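Local coordinates for 5-ketofructose reductase (Gluconobacter sp., PDB 7COK), which reduces 5-ketofructose, probably with a nicotinamide cofactor bound to its Rossmann-type domain, and represents a novel class in the shikimate dehydrogenase family, at residues R266-S270 with A271-Q275; M251-N254 with Q255-G259; S48-A51 with D52-G56. One frame throughout, in Å; residues are numbered along the deposited sequence.

Contact 1. Residues R266-S270 with A271-Q275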
loop_
_atom_site.group_PDB
_atom_site.type_symbol
_atom_site.label_atom_id
_atom_site.label_comp_id
_atom_site.label_asym_id
_atom_site.label_seq_id
_atom_site.Cartn_x
_atom_site.Cartn_y
_atom_site.Cartn_z
ATOM N N ARG A 266 -13.715 -10.928 7.946
ATOM C CA ARG A 266 -12.914 -11.781 8.829
ATOM C C ARG A 266 -12.822 -11.139 10.199
ATOM O O ARG A 266 -12.723 -9.895 10.292
ATOM C CB ARG A 266 -11.488 -11.986 8.303
ATOM C CG ARG A 266 -11.279 -13.199 7.441
ATOM C CD ARG A 266 -11.158 -12.732 6.014
ATOM N NE ARG A 266 -11.190 -13.858 5.091
ATOM C CZ ARG A 266 -11.698 -13.809 3.873
ATOM N NH1 ARG A 266 -12.259 -12.688 3.403
ATOM N NH2 ARG A 266 -11.656 -14.910 3.132
ATOM N N THR A 267 -12.842 -11.972 11.242
ATOM C CA THR A 267 -12.653 -11.532 12.626
ATOM C C THR A 267 -11.213 -11.877 13.009
ATOM O O THR A 267 -10.870 -13.069 13.165
ATOM C CB THR A 267 -13.670 -12.221 13.559
ATOM O OG1 THR A 267 -14.992 -11.810 13.181
ATOM C CG2 THR A 267 -13.427 -11.884 15.039
ATOM N N LEU A 268 -10.359 -10.857 13.107
ATOM C CA LEU A 268 -8.955 -11.069 13.492
ATOM C C LEU A 268 -8.812 -11.447 14.959
ATOM O O LEU A 268 -9.730 -11.256 15.757
ATOM C CB LEU A 268 -8.071 -9.863 13.137
ATOM C CG LEU A 268 -8.123 -9.415 11.667
ATOM C CD1 LEU A 268 -7.255 -8.173 11.506
ATOM C CD2 LEU A 268 -7.779 -10.517 10.667
ATOM N N ASP A 269 -7.634 -11.986 15.286
ATOM C CA ASP A 269 -7.339 -12.460 16.632
ATOM C C ASP A 269 -7.006 -11.274 17.547
ATOM O O ASP A 269 -5.978 -10.590 17.357
ATOM C CB ASP A 269 -6.157 -13.431 16.551
ATOM C CG ASP A 269 -5.825 -14.062 17.885
ATOM O OD1 ASP A 269 -6.573 -14.958 18.311
ATOM O OD2 ASP A 269 -4.817 -13.662 18.494
ATOM N N SER A 270 -7.850 -11.056 18.558
ATOM C CA SER A 270 -7.637 -9.960 19.516
ATOM C C SER A 270 -6.355 -10.103 20.328
ATOM O O SER A 270 -5.689 -9.095 20.577
ATOM C CB SER A 270 -8.825 -9.764 20.472
ATOM O OG SER A 270 -9.992 -9.374 19.781
ATOM N N ALA A 271 -6.018 -11.330 20.746
ATOM C CA ALA A 271 -4.836 -11.540 21.581
ATOM C C ALA A 271 -3.540 -11.044 20.927
ATOM O O ALA A 271 -2.756 -10.334 21.553
ATOM C CB ALA A 271 -4.718 -13.005 22.037
ATOM N N VAL A 272 -3.324 -11.381 19.655
ATOM C CA VAL A 272 -2.089 -10.970 18.998
ATOM C C VAL A 272 -2.080 -9.475 18.677
ATOM O O VAL A 272 -1.016 -8.832 18.758
ATOM C CB VAL A 272 -1.736 -11.833 17.768
ATOM C CG1 VAL A 272 -0.290 -11.640 17.336
ATOM C CG2 VAL A 272 -1.885 -13.285 18.112
ATOM N N MET A 273 -3.265 -8.923 18.411
ATOM C CA MET A 273 -3.367 -7.498 18.177
ATOM C C MET A 273 -3.015 -6.728 19.458
ATOM O O MET A 273 -2.217 -5.779 19.431
ATOM C CB MET A 273 -4.763 -7.154 17.679
ATOM C CG MET A 273 -4.977 -7.720 16.286
ATOM S SD MET A 273 -6.681 -7.576 15.750
ATOM C CE MET A 273 -6.715 -5.843 15.289
ATOM N N ALA A 274 -3.564 -7.188 20.578
ATOM C CA ALA A 274 -3.310 -6.594 21.884
ATOM C C ALA A 274 -1.858 -6.688 22.284
ATOM O O ALA A 274 -1.264 -5.695 22.700
ATOM C CB ALA A 274 -4.173 -7.249 22.934
ATOM N N GLN A 275 -1.275 -7.878 22.127
ATOM C CA GLN A 275 0.132 -8.062 22.473
ATOM C C GLN A 275 1.042 -7.172 21.636
ATOM O O GLN A 275 2.004 -6.612 22.164
ATOM C CB GLN A 275 0.563 -9.538 22.417
ATOM C CG GLN A 275 1.942 -9.814 23.069
ATOM C CD GLN A 275 2.095 -9.270 24.500
ATOM O OE1 GLN A 275 1.146 -9.221 25.274
ATOM N NE2 GLN A 275 3.306 -8.842 24.846
HETATM O O HOH W 1 -7.910 -13.710 20.594
#
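The carboxylate of Asp-269 holds the start of the helix that follows: its OD2 accepts the backbone N-H of Val-272 at 3.0 Å, a capping bond that makes Asp-269 the N-cap of helix 270-281. The donor arrives on the anti side of OD2, 26° out of the carboxylate plane. With CG anti to the backbone N (chi1 -176°), the carboxylate folds forward along the chain to the first turn. The Val-272 methyl CG2 crowds the same oxygen. The other oxygen, OD1, acts through water: a molecule that donates weakly to OD1 accepts from Ala-271 N at 3.0 Å. Both carboxylate oxygens thus serve amide groups at the helix start, and the positive end of the helix dipole probably stabilises their charge. The main-chain series opens weakly with Met-273 N to Asp-269 O and continues soundly with Ala-274 N to Ser-270 O, 2.9 Å. His-33, on helix 23-34, touches both Asp-269 and Val-272. On the inner side, chi1 of Met-273 (-68°) sets CG beside its backbone N, 3.2 Å from Asp-269 O, and the extended chi2 (171°) carries SD on to 3.7 Å from Leu-268 CB.

Contact 2. Residues M251-N254 with Q255-G259; sequences MLVN and QGVIG
Ile-258 lies against the carbonyl of Asn-254 one turn earlier in helix 248-264, and its side chain can be traced along that oxygen. CB is 3.5 Å from Asn-254 O; CG1 comes to 3.3 Å of the same atom, since chi1 of -68° sets it anti to its own carbonyl carbon and beside the backbone N. The tip, CD1, stays as close to the oxygen and also approaches Asn-254 C. The oxygen meanwhile accepts the backbone N-H of Ile-258 at 2.9 Å in a nearly straight bond (170°), so one residue covers it with both amide and aliphatic branch. Val-257 repeats the pattern a position earlier: its N donates to Val-253 O, while its CG2 methyl sits 3.4 Å from that acceptor. The two valines meet loosely, Val-253 CG1 to Val-257 CG2 at 4.4 Å, and form an apolar stripe against Ser-270 and Met-273 of helix 270-281. Asn-254 instead faces helix 110-117, where its ND2 makes a weak hydrogen bond to Ser-115. This alpha-helix of the shikimate 5'-dehydrogenase C-terminal region thus packs between two others: main-chain bonds hold its turn, and hydrocarbon branches lie over the carbonyl oxygens of Val-253 and Asn-254.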
loop_
_atom_site.group_PDB
_atom_site.type_symbol
_atom_site.label_atom_id
_atom_site.label_comp_id
_atom_site.label_asym_id
_atom_site.label_seq_id
_atom_site.Cartn_x
_atom_site.Cartn_y
_atom_site.Cartn_z
ATOM N N MET A 251 -10.021 -1.636 23.800
ATOM C CA MET A 251 -10.994 -0.921 22.965
ATOM C C MET A 251 -10.427 -0.631 21.579
ATOM O O MET A 251 -11.119 -0.787 20.561
ATOM C CB MET A 251 -11.419 0.381 23.639
ATOM C CG MET A 251 -12.160 0.215 24.934
ATOM S SD MET A 251 -12.632 1.848 25.539
ATOM C CE MET A 251 -12.805 1.503 27.292
ATOM N N LEU A 252 -9.167 -0.210 21.533
ATOM C CA LEU A 252 -8.477 -0.037 20.264
ATOM C C LEU A 252 -8.415 -1.345 19.473
ATOM O O LEU A 252 -8.662 -1.353 18.267
ATOM C CB LEU A 252 -7.069 0.488 20.516
ATOM C CG LEU A 252 -6.748 1.972 20.457
ATOM C CD1 LEU A 252 -5.236 2.093 20.519
ATOM C CD2 LEU A 252 -7.297 2.645 19.206
ATOM N N VAL A 253 -8.103 -2.448 20.147
ATOM C CA VAL A 253 -8.100 -3.744 19.487
ATOM C C VAL A 253 -9.472 -4.053 18.903
ATOM O O VAL A 253 -9.584 -4.428 17.727
ATOM C CB VAL A 253 -7.597 -4.838 20.445
ATOM C CG1 VAL A 253 -7.795 -6.229 19.850
ATOM C CG2 VAL A 253 -6.126 -4.609 20.749
ATOM N N ASN A 254 -10.513 -3.854 19.704
ATOM C CA ASN A 254 -11.881 -4.083 19.222
ATOM C C ASN A 254 -12.245 -3.242 18.021
ATOM O O ASN A 254 -12.948 -3.706 17.131
ATOM C CB ASN A 254 -12.913 -3.907 20.337
ATOM C CG ASN A 254 -12.892 -5.054 21.324
ATOM O OD1 ASN A 254 -12.587 -6.196 20.950
ATOM N ND2 ASN A 254 -13.234 -4.776 22.581
ATOM N N GLN A 255 -11.781 -1.998 18.009
ATOM C CA GLN A 255 -12.050 -1.097 16.896
ATOM C C GLN A 255 -11.403 -1.624 15.606
ATOM O O GLN A 255 -12.007 -1.599 14.526
ATOM C CB GLN A 255 -11.481 0.266 17.223
ATOM C CG GLN A 255 -11.810 1.312 16.197
ATOM C CD GLN A 255 -11.722 2.715 16.764
ATOM O OE1 GLN A 255 -12.223 3.639 16.146
ATOM N NE2 GLN A 255 -11.102 2.876 17.954
ATOM N N GLY A 256 -10.178 -2.118 15.729
ATOM C CA GLY A 256 -9.492 -2.748 14.584
ATOM C C GLY A 256 -10.191 -4.000 14.117
ATOM O O GLY A 256 -10.268 -4.251 12.907
ATOM N N VAL A 257 -10.644 -4.822 15.069
ATOM C CA VAL A 257 -11.399 -6.038 14.729
ATOM C C VAL A 257 -12.679 -5.693 13.961
ATOM O O VAL A 257 -12.950 -6.272 12.899
ATOM C CB VAL A 257 -11.716 -6.897 15.965
ATOM C CG1 VAL A 257 -12.707 -8.034 15.644
ATOM C CG2 VAL A 257 -10.437 -7.464 16.558
ATOM N N ILE A 258 -13.454 -4.743 14.495
ATOM C CA ILE A 258 -14.685 -4.300 13.834
ATOM C C ILE A 258 -14.432 -3.757 12.430
ATOM O O ILE A 258 -15.186 -4.093 11.513
ATOM C CB ILE A 258 -15.447 -3.294 14.727
ATOM C CG1 ILE A 258 -16.001 -3.993 15.978
ATOM C CG2 ILE A 258 -16.575 -2.577 13.971
ATOM C CD1 ILE A 258 -16.216 -3.041 17.141
ATOM N N GLY A 259 -13.395 -2.936 12.278
ATOM C CA GLY A 259 -13.036 -2.352 10.982
ATOM C C GLY A 259 -12.711 -3.419 9.950
ATOM O O GLY A 259 -13.183 -3.360 8.818
#

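Contact 3. Residues S48-A51 with D52-G56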
loop_
_atom_site.group_PDB
_atom_site.type_symbol
_atom_site.label_atom_id
_atom_site.label_comp_id
_atom_site.label_asym_id
_atom_site.label_seq_id
_atom_site.Cartn_x
_atom_site.Cartn_y
_atom_site.Cartn_z
ATOM N N SER A 48 -5.376 18.998 1.561
ATOM C CA SER A 48 -5.552 19.246 0.132
ATOM C C SER A 48 -5.430 17.985 -0.732
ATOM O O SER A 48 -5.712 18.028 -1.930
ATOM C CB SER A 48 -4.584 20.318 -0.376
ATOM O OG SER A 48 -3.248 19.908 -0.183
ATOM N N GLY A 49 -4.957 16.879 -0.142
ATOM C CA GLY A 49 -4.814 15.619 -0.852
ATOM C C GLY A 49 -5.911 14.611 -0.591
ATOM O O GLY A 49 -5.941 13.565 -1.225
ATOM N N LEU A 50 -6.814 14.911 0.338
ATOM C CA LEU A 50 -7.794 13.890 0.740
ATOM C C LEU A 50 -8.693 13.396 -0.377
ATOM O O LEU A 50 -8.871 12.191 -0.503
ATOM C CB LEU A 50 -8.635 14.339 1.938
ATOM C CG LEU A 50 -9.692 13.363 2.472
ATOM C CD1 LEU A 50 -9.039 12.120 3.066
ATOM C CD2 LEU A 50 -10.572 14.026 3.522
ATOM N N ALA A 51 -9.252 14.307 -1.178
ATOM C CA ALA A 51 -10.116 13.925 -2.285
ATOM C C ALA A 51 -9.419 12.960 -3.251
ATOM O O ALA A 51 -9.957 11.909 -3.564
ATOM C CB ALA A 51 -10.636 15.163 -3.017
ATOM N N ASP A 52 -8.187 13.276 -3.623
ATOM C CA ASP A 52 -7.418 12.436 -4.541
ATOM C C ASP A 52 -6.981 11.126 -3.895
ATOM O O ASP A 52 -6.862 10.107 -4.590
ATOM C CB ASP A 52 -6.203 13.195 -5.082
ATOM C CG ASP A 52 -6.570 14.221 -6.147
ATOM O OD1 ASP A 52 -7.728 14.298 -6.583
ATOM O OD2 ASP A 52 -5.655 14.950 -6.558
ATOM N N ALA A 53 -6.723 11.136 -2.588
ATOM C CA ALA A 53 -6.372 9.896 -1.914
ATOM C C ALA A 53 -7.540 8.936 -1.891
ATOM O O ALA A 53 -7.353 7.728 -2.092
ATOM C CB ALA A 53 -5.864 10.152 -0.495
ATOM N N VAL A 54 -8.738 9.446 -1.601
ATOM C CA VAL A 54 -9.934 8.628 -1.600
ATOM C C VAL A 54 -10.217 8.025 -2.981
ATOM O O VAL A 54 -10.373 6.798 -3.102
ATOM C CB VAL A 54 -11.120 9.448 -1.046
ATOM C CG1 VAL A 54 -12.446 8.780 -1.293
ATOM C CG2 VAL A 54 -10.931 9.672 0.443
ATOM N N LYS A 55 -10.170 8.858 -4.028
ATOM C CA LYS A 55 -10.327 8.381 -5.392
ATOM C C LYS A 55 -9.198 7.421 -5.743
ATOM O O LYS A 55 -9.409 6.494 -6.512
ATOM C CB LYS A 55 -10.346 9.549 -6.386
ATOM C CG LYS A 55 -11.712 10.132 -6.695
ATOM C CD LYS A 55 -11.594 10.856 -8.040
ATOM C CE LYS A 55 -12.731 11.827 -8.318
ATOM N NZ LYS A 55 -12.481 13.195 -7.764
ATOM N N GLY A 56 -8.006 7.654 -5.171
ATOM C CA GLY A 56 -6.828 6.801 -5.400
ATOM C C GLY A 56 -7.000 5.398 -4.845
ATOM O O GLY A 56 -6.730 4.430 -5.539
HETATM O O HOH W 2 -7.411 16.075 -3.288
#
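The carboxylate of Asp-52 comes nearest the peptide that precedes it through OD1, which hangs over one face of that peptide, 4.0 Å from Ala-51 C, with the carboxylate turned nearly perpendicular to it. Its chi1 of -76° puts CG beside the backbone N, at the N-terminal turn of helix 50-59. A water bridges that N to Ser-48 O, accepting from Asp-52 N and donating to Ser-48 O, each at 2.9 Å. Direct i to i+4 bonds of the alpha-helix include Ala-53 N to Gly-49 O at 2.9 Å and Lys-55 N to Ala-51 O at 3.1 Å, the latter almost straight (173°). On the inner face, Val-54 turns CG2 over Leu-50 O at 3.4 Å, and the same methyl meets Leu-50 CD1 at 4.1 Å. Phe-14 of strand 9-15 packs on Val-54 and Ala-53, joining the helix to the mixed sheet of the substrate-binding domain. The second subunit presses on another side: its Ala-59 touches Asp-52 and Ala-53, and its Asp-52 packs on Lys-55. Leu-50 and Val-54 thus face inward, while the dimer interface mixes the small Ala-53 with Asp-52 and Lys-55, and the helix start would tend to stabilise the negative charge of Asp-52.

In the fold
Contact 3 comes first along the chain, in helix 50-59, which follows strand 38-44 and precedes strand 64-67 in the chain, both of the mixed sheet. The chain then builds the parallel, Rossmann-type sheet before returning in helix 248-264, which carries contact 2, and in helix 270-281, whose start forms contact 1 after a short loop. The three are in series, each within one continuous stretch, so none nests in or crosses another. Contacts 1 and 2 touch: Ala-274 CA lies 3.6 Å from Val-253 CG2, packing the two C-terminal helices together. Contact 3 stands apart, its centre about 25 Å from that of contact 2, at the dimer interface.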